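Local structure of matrix protein VP40 (5B0V) at residues Val135-Leu140 with Gln157-Asn162; Met205-Ser210 with Val305-Ala310; Leu249-Val254 with Phe261-Pro266. The protein drives assembly and budding of Marburg virus particles as a dimeric matrix protein that reorganises into multimers at the plasma membrane. All blocks are in the same frame, centred on the assembly; numbering follows the deposited sequence.

How the contacts relate
All three contacts are antiparallel strand pairings, each in a different sheet of the chain, and none touches the dimer partner. Contact 1 closes first along the sequence and belongs to the N-terminal domain; contacts 2 and 3 lie in the C-terminal half. Contact 3 is nested within the long excursion that contact 2 closes; their centres are about 17 Å apart and their nearest atoms about 4 Å, without touching. Contact 1 stands further off, its centre about 24 Å from that of contact 2 and about 27 Å from that of contact 3. Contacts 1 and 3 fall on opposite sides of the chain's centre. Ile242 and Leu246 touch Val305 of contact 2, and Phe289 and Phe300 touch Val251 of contact 3.

Contact 1: Val135-Leu140 with Gln157-Asn162; sequences VRVNRL and QAFIQN
Phe159 meets Val137 with the edge of its ring and Val135 with its CB, in an antiparallel sheet of the VP40 N-terminal domain whose middle strand carries Val135-Arg139 and whose edge strand carries Gln157-Ile160. The N-to-C directions of the two short strands make 156°, close to antiparallel. Val135 pairs with Phe159 and Val137 with Gln157, each through two backbone hydrogen bonds; Val135 N to Phe159 O measures 2.9 Å and Val137 N to Gln157 O 3.0 Å.

These four residues share one face of the sheet. Phe159 CG stands anti to its carbonyl carbon (chi1 -60°), which swings the ring along the strand toward Val137. The valine arrives at the ring edge, in its plane, with CG1 3.6 Å from Phe159 CE1, rather than resting on a face. Val135 meets the root of the same side chain: its CG1 lies 3.7 Å from Phe159 CB, and the two side chains cross obliquely. Leu98 and Pro99 of strand 91-104 also touch Phe159, while Val164 packs against both Phe159 and Val135, so this face looks into the domain. Gln157 shares the face, but its amide leads away from the valines.

Arg136 and Ala158 occupy the other face as a non-hydrogen-bonded pair. The arginine starts out extended, with CG passing 3.8 Å from Gln157 O, then turns at chi3 (-61°). This bend carries the guanidinium beside the small alanine, which it meets obliquely, with NH1 4.4 Å from Ala158 CB. A polar partner is Asn156, first residue of the edge strand, whose OD1 accepts from NH1; Phe127 adds a cation-pi contact. Weaker CA-H...O contacts accompany this pair: Ala158 CA lies 3.4 Å from Val135 O, and Arg136 CA 3.5 Å from Gln157 O.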
# COMPACT_ATOMS: atom_id res chain seq x y z
N VAL A 135 -21.80 11.11 -6.77
CA VAL A 135 -20.98 10.05 -7.33
C VAL A 135 -20.33 9.33 -6.15
O VAL A 135 -19.70 9.97 -5.32
CB VAL A 135 -19.96 10.65 -8.31
CG1 VAL A 135 -18.87 11.35 -7.54
CG2 VAL A 135 -19.32 9.63 -9.21
N ARG A 136 -20.52 8.02 -6.06
CA ARG A 136 -19.98 7.24 -4.94
C ARG A 136 -18.86 6.33 -5.38
O ARG A 136 -19.06 5.44 -6.21
CB ARG A 136 -21.07 6.38 -4.32
CG ARG A 136 -20.72 5.86 -2.94
CD ARG A 136 -21.62 4.70 -2.53
NE ARG A 136 -23.03 5.08 -2.48
CZ ARG A 136 -23.58 5.88 -1.55
NH1 ARG A 136 -22.86 6.42 -0.57
NH2 ARG A 136 -24.88 6.16 -1.63
N VAL A 137 -17.67 6.54 -4.83
CA VAL A 137 -16.63 5.57 -5.06
C VAL A 137 -16.62 4.56 -3.92
O VAL A 137 -16.60 4.93 -2.75
CB VAL A 137 -15.25 6.19 -5.33
CG1 VAL A 137 -14.99 7.35 -4.40
CG2 VAL A 137 -14.15 5.15 -5.19
N ASN A 138 -16.68 3.28 -4.30
CA ASN A 138 -16.87 2.17 -3.39
C ASN A 138 -15.62 1.34 -3.25
O ASN A 138 -14.98 1.01 -4.23
CB ASN A 138 -17.96 1.27 -3.93
CG ASN A 138 -19.28 1.98 -4.08
OD1 ASN A 138 -20.01 2.15 -3.11
ND2 ASN A 138 -19.60 2.37 -5.31
N ARG A 139 -15.29 0.98 -2.02
CA ARG A 139 -14.19 0.08 -1.76
C ARG A 139 -14.81 -1.25 -1.41
O ARG A 139 -15.53 -1.35 -0.42
CB ARG A 139 -13.31 0.57 -0.62
CG ARG A 139 -11.99 -0.17 -0.56
CD ARG A 139 -11.19 0.03 0.71
NE ARG A 139 -10.61 -1.27 0.98
CZ ARG A 139 -10.45 -1.85 2.14
NH1 ARG A 139 -10.83 -1.26 3.25
NH2 ARG A 139 -9.90 -3.05 2.18
N LEU A 140 -14.52 -2.28 -2.20
CA LEU A 140 -15.22 -3.55 -2.08
C LEU A 140 -14.83 -4.33 -0.82
O LEU A 140 -13.71 -4.21 -0.31
CB LEU A 140 -15.05 -4.39 -3.36
CG LEU A 140 -15.58 -3.63 -4.60
CD1 LEU A 140 -15.21 -4.32 -5.90
CD2 LEU A 140 -17.09 -3.41 -4.53
N GLN A 157 -17.42 6.46 -0.25
CA GLN A 157 -17.33 7.89 -0.09
C GLN A 157 -18.03 8.59 -1.26
O GLN A 157 -17.79 8.28 -2.43
CB GLN A 157 -15.85 8.27 -0.05
CG GLN A 157 -15.52 9.75 -0.12
CD GLN A 157 -15.62 10.40 1.24
OE1 GLN A 157 -14.69 10.31 2.02
NE2 GLN A 157 -16.72 11.07 1.51
N ALA A 158 -18.91 9.54 -0.95
CA ALA A 158 -19.67 10.27 -1.96
C ALA A 158 -19.08 11.64 -2.24
O ALA A 158 -18.45 12.25 -1.38
CB ALA A 158 -21.10 10.39 -1.51
N PHE A 159 -19.30 12.13 -3.46
CA PHE A 159 -18.87 13.47 -3.85
C PHE A 159 -19.99 14.07 -4.65
O PHE A 159 -20.64 13.34 -5.40
CB PHE A 159 -17.62 13.40 -4.72
CG PHE A 159 -16.47 12.76 -4.04
CD1 PHE A 159 -16.27 11.39 -4.11
CD2 PHE A 159 -15.62 13.51 -3.30
CE1 PHE A 159 -15.22 10.80 -3.44
CE2 PHE A 159 -14.56 12.94 -2.63
CZ PHE A 159 -14.36 11.58 -2.70
N ILE A 160 -20.23 15.37 -4.51
CA ILE A 160 -21.17 16.04 -5.43
C ILE A 160 -20.59 15.84 -6.81
O ILE A 160 -19.40 15.95 -7.02
CB ILE A 160 -21.36 17.55 -5.14
CG1 ILE A 160 -22.22 17.77 -3.89
CG2 ILE A 160 -22.09 18.23 -6.28
CD1 ILE A 160 -21.46 17.78 -2.56
N GLN A 161 -21.45 15.50 -7.76
CA GLN A 161 -20.97 15.20 -9.09
C GLN A 161 -20.23 16.38 -9.66
O GLN A 161 -19.19 16.22 -10.27
CB GLN A 161 -22.12 14.84 -10.01
CG GLN A 161 -21.65 14.20 -11.30
CD GLN A 161 -22.76 14.09 -12.32
OE1 GLN A 161 -23.28 13.00 -12.57
NE2 GLN A 161 -23.14 15.22 -12.90
N ASN A 162 -20.75 17.58 -9.49
CA ASN A 162 -20.11 18.72 -10.14
C ASN A 162 -18.73 19.04 -9.57
O ASN A 162 -18.10 19.99 -9.98
CB ASN A 162 -21.04 19.95 -10.16
CG ASN A 162 -21.47 20.39 -8.75
OD1 ASN A 162 -20.64 20.69 -7.89
ND2 ASN A 162 -22.79 20.40 -8.51

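Contact 2: Met205-Ser210 with Val305-Ala310; sequences MHPAVS and VVLAYA
Ala208 faces Val306 and Ala308 on the close-packed side of this contact, where the small side chains touch one another. Ala208 is buried, its CB 3.9 Å from Ala308 CB and 4.2 Å from Val306 CG2. Val219 of the next strand packs against both Ala208 and His206 on the same face. Two hydrogen-bonded pairs hold the backbones: Ala208 with Val306, whose Val306 N to Ala208 O bond is nearly straight at 173° (2.9 Å), and His206 with Ala308. The result is the edge of a twisted antiparallel sheet in the C-terminal domain, with strand 205-210 in the middle and strand 304-309 outermost; the N-to-C directions make 138°. Pro207 occupies a non-hydrogen-bonded site opposite Leu307, its CD 4.2 Å from Leu307 CD2, and is backed by helix 237-243.

Further along that face, packing gives way to solvent at Met205, modelled as selenomethionine, and at Leu307. Met205 reaches over one face of the Tyr309 ring: SE, 4.2 Å from the Tyr309 ring centroid, makes a Met-aromatic contact, and CG, 3.8 Å from it, a CH-pi contact over the same face, off-centre toward the rim. Leu314 also touches the Tyr309 side chain.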
# COMPACT_ATOMS: atom_id res chain seq x y z
N MSE A 205 -19.34 20.22 19.46
CA MSE A 205 -19.31 20.99 18.21
C MSE A 205 -18.53 22.25 18.42
O MSE A 205 -18.46 22.74 19.54
CB MSE A 205 -20.75 21.27 17.79
CG MSE A 205 -21.32 19.98 17.25
SE MSE A 205 -23.16 20.16 16.62
CE MSE A 205 -22.80 20.33 14.69
N HIS A 206 -17.87 22.76 17.39
CA HIS A 206 -17.01 23.93 17.58
C HIS A 206 -17.08 24.87 16.43
O HIS A 206 -17.49 24.47 15.35
CB HIS A 206 -15.56 23.52 17.77
CG HIS A 206 -15.41 22.39 18.72
ND1 HIS A 206 -15.03 22.56 20.03
CD2 HIS A 206 -15.66 21.07 18.58
CE1 HIS A 206 -15.01 21.39 20.64
NE2 HIS A 206 -15.40 20.47 19.78
N PRO A 207 -16.67 26.11 16.65
CA PRO A 207 -16.69 27.05 15.58
C PRO A 207 -15.92 26.53 14.40
O PRO A 207 -14.80 26.04 14.55
CB PRO A 207 -16.00 28.27 16.18
CG PRO A 207 -16.29 28.18 17.62
CD PRO A 207 -16.29 26.73 17.93
N ALA A 208 -16.54 26.61 13.24
CA ALA A 208 -15.93 26.16 12.00
C ALA A 208 -16.33 27.08 10.88
O ALA A 208 -17.37 27.76 10.96
CB ALA A 208 -16.41 24.78 11.68
N VAL A 209 -15.51 27.11 9.82
CA VAL A 209 -15.79 27.93 8.63
C VAL A 209 -16.15 27.03 7.48
O VAL A 209 -15.40 26.15 7.13
CB VAL A 209 -14.54 28.77 8.25
CG1 VAL A 209 -14.38 28.99 6.75
CG2 VAL A 209 -14.57 30.12 8.96
N SER A 210 -17.33 27.24 6.92
CA SER A 210 -17.71 26.58 5.70
C SER A 210 -17.16 27.42 4.57
O SER A 210 -17.71 28.46 4.29
CB SER A 210 -19.23 26.41 5.60
OG SER A 210 -19.60 25.95 4.29
N VAL A 305 -20.12 30.87 8.73
CA VAL A 305 -19.67 30.34 10.03
C VAL A 305 -20.68 29.39 10.66
O VAL A 305 -21.86 29.72 10.80
CB VAL A 305 -19.45 31.44 11.06
CG1 VAL A 305 -18.88 30.85 12.34
CG2 VAL A 305 -18.52 32.50 10.51
N VAL A 306 -20.20 28.22 11.06
CA VAL A 306 -21.06 27.20 11.64
C VAL A 306 -20.37 26.55 12.84
O VAL A 306 -19.21 26.81 13.13
CB VAL A 306 -21.46 26.14 10.59
CG1 VAL A 306 -22.30 26.78 9.50
CG2 VAL A 306 -20.24 25.46 9.98
N LEU A 307 -21.12 25.70 13.51
CA LEU A 307 -20.60 24.82 14.54
C LEU A 307 -20.55 23.44 13.94
O LEU A 307 -21.53 22.95 13.40
CB LEU A 307 -21.53 24.81 15.74
CG LEU A 307 -21.64 26.12 16.53
CD1 LEU A 307 -22.91 26.17 17.36
CD2 LEU A 307 -20.43 26.30 17.41
N ALA A 308 -19.38 22.81 13.96
CA ALA A 308 -19.24 21.47 13.42
C ALA A 308 -18.57 20.56 14.42
O ALA A 308 -17.87 21.02 15.33
CB ALA A 308 -18.45 21.51 12.14
N TYR A 309 -18.80 19.26 14.26
CA TYR A 309 -18.06 18.25 15.00
C TYR A 309 -16.64 18.22 14.51
O TYR A 309 -16.37 18.36 13.32
CB TYR A 309 -18.65 16.87 14.78
CG TYR A 309 -20.00 16.66 15.41
CD1 TYR A 309 -20.14 16.58 16.80
CD2 TYR A 309 -21.14 16.50 14.63
CE1 TYR A 309 -21.36 16.36 17.38
CE2 TYR A 309 -22.37 16.27 15.20
CZ TYR A 309 -22.47 16.21 16.57
OH TYR A 309 -23.70 16.02 17.13
N ALA A 310 -15.72 18.03 15.44
CA ALA A 310 -14.33 17.76 15.08
C ALA A 310 -14.15 16.27 14.84
O ALA A 310 -13.38 15.86 14.00
CB ALA A 310 -13.42 18.24 16.19

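Contact 3: Leu249-Val254 with Phe261-Pro266; sequences LRVEKV and FRISLP
Arg262 runs side by side with Glu252, both side chains leaving neighbouring strands in the same direction. Their backbones form a hydrogen-bonded pair, N to O in both directions. From its first atom the arginine leans on Val254: CB is 4.0 Å from Val254 CG2, CG 3.8 Å and CD 4.1 Å from that same methyl. CG sits between the backbone N and the carbonyl carbon (chi1 66°), and from there the chain extends straight to NE, which brings the guanidinium beside the glutamate. NE makes a weak hydrogen bond to Glu252 OE2 at 3.3 Å. The stronger grip comes at NH2, 2.9 Å from OE2, where the salt bridge closes; the oxygen lies at the guanidinium edge, within its plane, although carboxylate and guanidinium are turned 35° against each other. One carboxylate oxygen thus takes two N-H groups. NH1 is 3.8 Å from Val254 CG1 and hydrogen-bonds to Tyr288 OH, while Val254 CG2 covers one guanidinium face. Three partners therefore limit the rotation of the group.

Across the sheet the character changes to apolar. Lys253 passes its aliphatic stem by the Phe261 ring, CG 3.7 Å from Phe261 CE2, before its NZ reaches Glu293 in a salt bridge. Val251 CG2 touches Ile263 CG1 at 3.9 Å. Phe300 meets the Phe261 ring edge-to-face and also packs on Val251. Leu249, past the regular pairing, contacts Leu265 and Pro266. A polar cross-strand pair on one face and a hydrophobic cluster on the other mark this as an amphipathic antiparallel beta hairpin, forming one side of a C-terminal-domain sheet that strand 286-290 completes.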
# COMPACT_ATOMS: atom_id res chain seq x y z
N LEU A 249 -10.43 36.33 5.14
CA LEU A 249 -9.57 35.18 5.15
C LEU A 249 -9.16 34.88 3.73
O LEU A 249 -10.01 34.94 2.85
CB LEU A 249 -10.28 34.00 5.78
CG LEU A 249 -10.58 34.14 7.28
CD1 LEU A 249 -11.26 32.88 7.80
CD2 LEU A 249 -9.31 34.45 8.06
N ARG A 250 -7.87 34.58 3.51
CA ARG A 250 -7.35 34.21 2.19
C ARG A 250 -6.97 32.73 2.09
O ARG A 250 -6.09 32.24 2.81
CB ARG A 250 -6.11 35.01 1.84
CG ARG A 250 -6.43 36.45 1.56
CD ARG A 250 -5.16 37.21 1.26
NE ARG A 250 -5.41 38.64 1.37
CZ ARG A 250 -4.50 39.58 1.15
NH1 ARG A 250 -3.27 39.25 0.77
NH2 ARG A 250 -4.82 40.87 1.28
N VAL A 251 -7.62 32.04 1.16
CA VAL A 251 -7.31 30.65 0.88
C VAL A 251 -6.18 30.59 -0.15
O VAL A 251 -6.27 31.18 -1.21
CB VAL A 251 -8.55 29.94 0.34
CG1 VAL A 251 -8.22 28.52 -0.01
CG2 VAL A 251 -9.67 29.99 1.36
N GLU A 252 -5.08 29.93 0.17
CA GLU A 252 -4.05 29.77 -0.83
C GLU A 252 -3.77 28.29 -1.11
O GLU A 252 -3.90 27.44 -0.24
CB GLU A 252 -2.79 30.55 -0.45
CG GLU A 252 -1.82 29.89 0.50
CD GLU A 252 -0.43 30.56 0.37
OE1 GLU A 252 -0.32 31.80 0.13
OE2 GLU A 252 0.58 29.87 0.46
N LYS A 253 -3.46 27.99 -2.35
CA LYS A 253 -3.18 26.61 -2.72
C LYS A 253 -1.80 26.24 -2.23
O LYS A 253 -0.86 26.99 -2.40
CB LYS A 253 -3.24 26.45 -4.24
CG LYS A 253 -3.28 25.00 -4.65
CD LYS A 253 -3.68 24.80 -6.10
CE LYS A 253 -3.69 23.30 -6.44
NZ LYS A 253 -2.40 22.62 -6.13
N VAL A 254 -1.67 25.06 -1.64
CA VAL A 254 -0.35 24.62 -1.19
C VAL A 254 0.44 24.10 -2.39
O VAL A 254 0.01 23.17 -3.08
CB VAL A 254 -0.41 23.54 -0.10
CG1 VAL A 254 0.99 23.23 0.40
CG2 VAL A 254 -1.29 23.99 1.06
N PHE A 261 -5.17 22.89 0.30
CA PHE A 261 -5.27 24.32 0.52
C PHE A 261 -5.11 24.64 1.98
O PHE A 261 -5.33 23.79 2.85
CB PHE A 261 -6.62 24.80 0.03
CG PHE A 261 -6.83 24.46 -1.41
CD1 PHE A 261 -7.14 23.16 -1.81
CD2 PHE A 261 -6.66 25.43 -2.38
CE1 PHE A 261 -7.30 22.87 -3.15
CE2 PHE A 261 -6.83 25.14 -3.71
CZ PHE A 261 -7.15 23.87 -4.10
N ARG A 262 -4.71 25.88 2.23
CA ARG A 262 -4.50 26.35 3.59
C ARG A 262 -5.02 27.78 3.84
O ARG A 262 -5.18 28.55 2.90
CB ARG A 262 -3.02 26.22 3.93
CG ARG A 262 -2.12 27.10 3.14
CD ARG A 262 -0.75 27.06 3.79
NE ARG A 262 0.23 27.59 2.84
CZ ARG A 262 1.36 27.02 2.45
NH1 ARG A 262 1.77 25.87 2.95
NH2 ARG A 262 2.12 27.65 1.58
N ILE A 263 -5.30 28.10 5.10
CA ILE A 263 -5.70 29.46 5.49
C ILE A 263 -4.89 29.90 6.69
O ILE A 263 -4.95 29.30 7.78
CB ILE A 263 -7.18 29.55 5.89
CG1 ILE A 263 -8.07 29.07 4.77
CG2 ILE A 263 -7.57 30.99 6.22
CD1 ILE A 263 -9.50 28.80 5.21
N SER A 264 -4.13 30.96 6.52
CA SER A 264 -3.45 31.52 7.66
C SER A 264 -4.46 32.44 8.39
O SER A 264 -5.26 33.17 7.76
CB SER A 264 -2.17 32.21 7.23
OG SER A 264 -2.47 33.53 6.89
N LEU A 265 -4.46 32.32 9.72
CA LEU A 265 -5.44 32.96 10.58
C LEU A 265 -4.75 34.03 11.40
O LEU A 265 -3.61 33.85 11.79
CB LEU A 265 -6.08 31.93 11.51
CG LEU A 265 -6.85 30.80 10.84
CD1 LEU A 265 -7.19 29.67 11.79
CD2 LEU A 265 -8.13 31.31 10.24
N PRO A 266 -5.45 35.14 11.67
CA PRO A 266 -4.86 36.19 12.51
C PRO A 266 -4.51 35.69 13.94
O PRO A 266 -5.33 35.03 14.58
CB PRO A 266 -5.94 37.27 12.53
CG PRO A 266 -7.21 36.58 12.18
CD PRO A 266 -6.84 35.44 11.29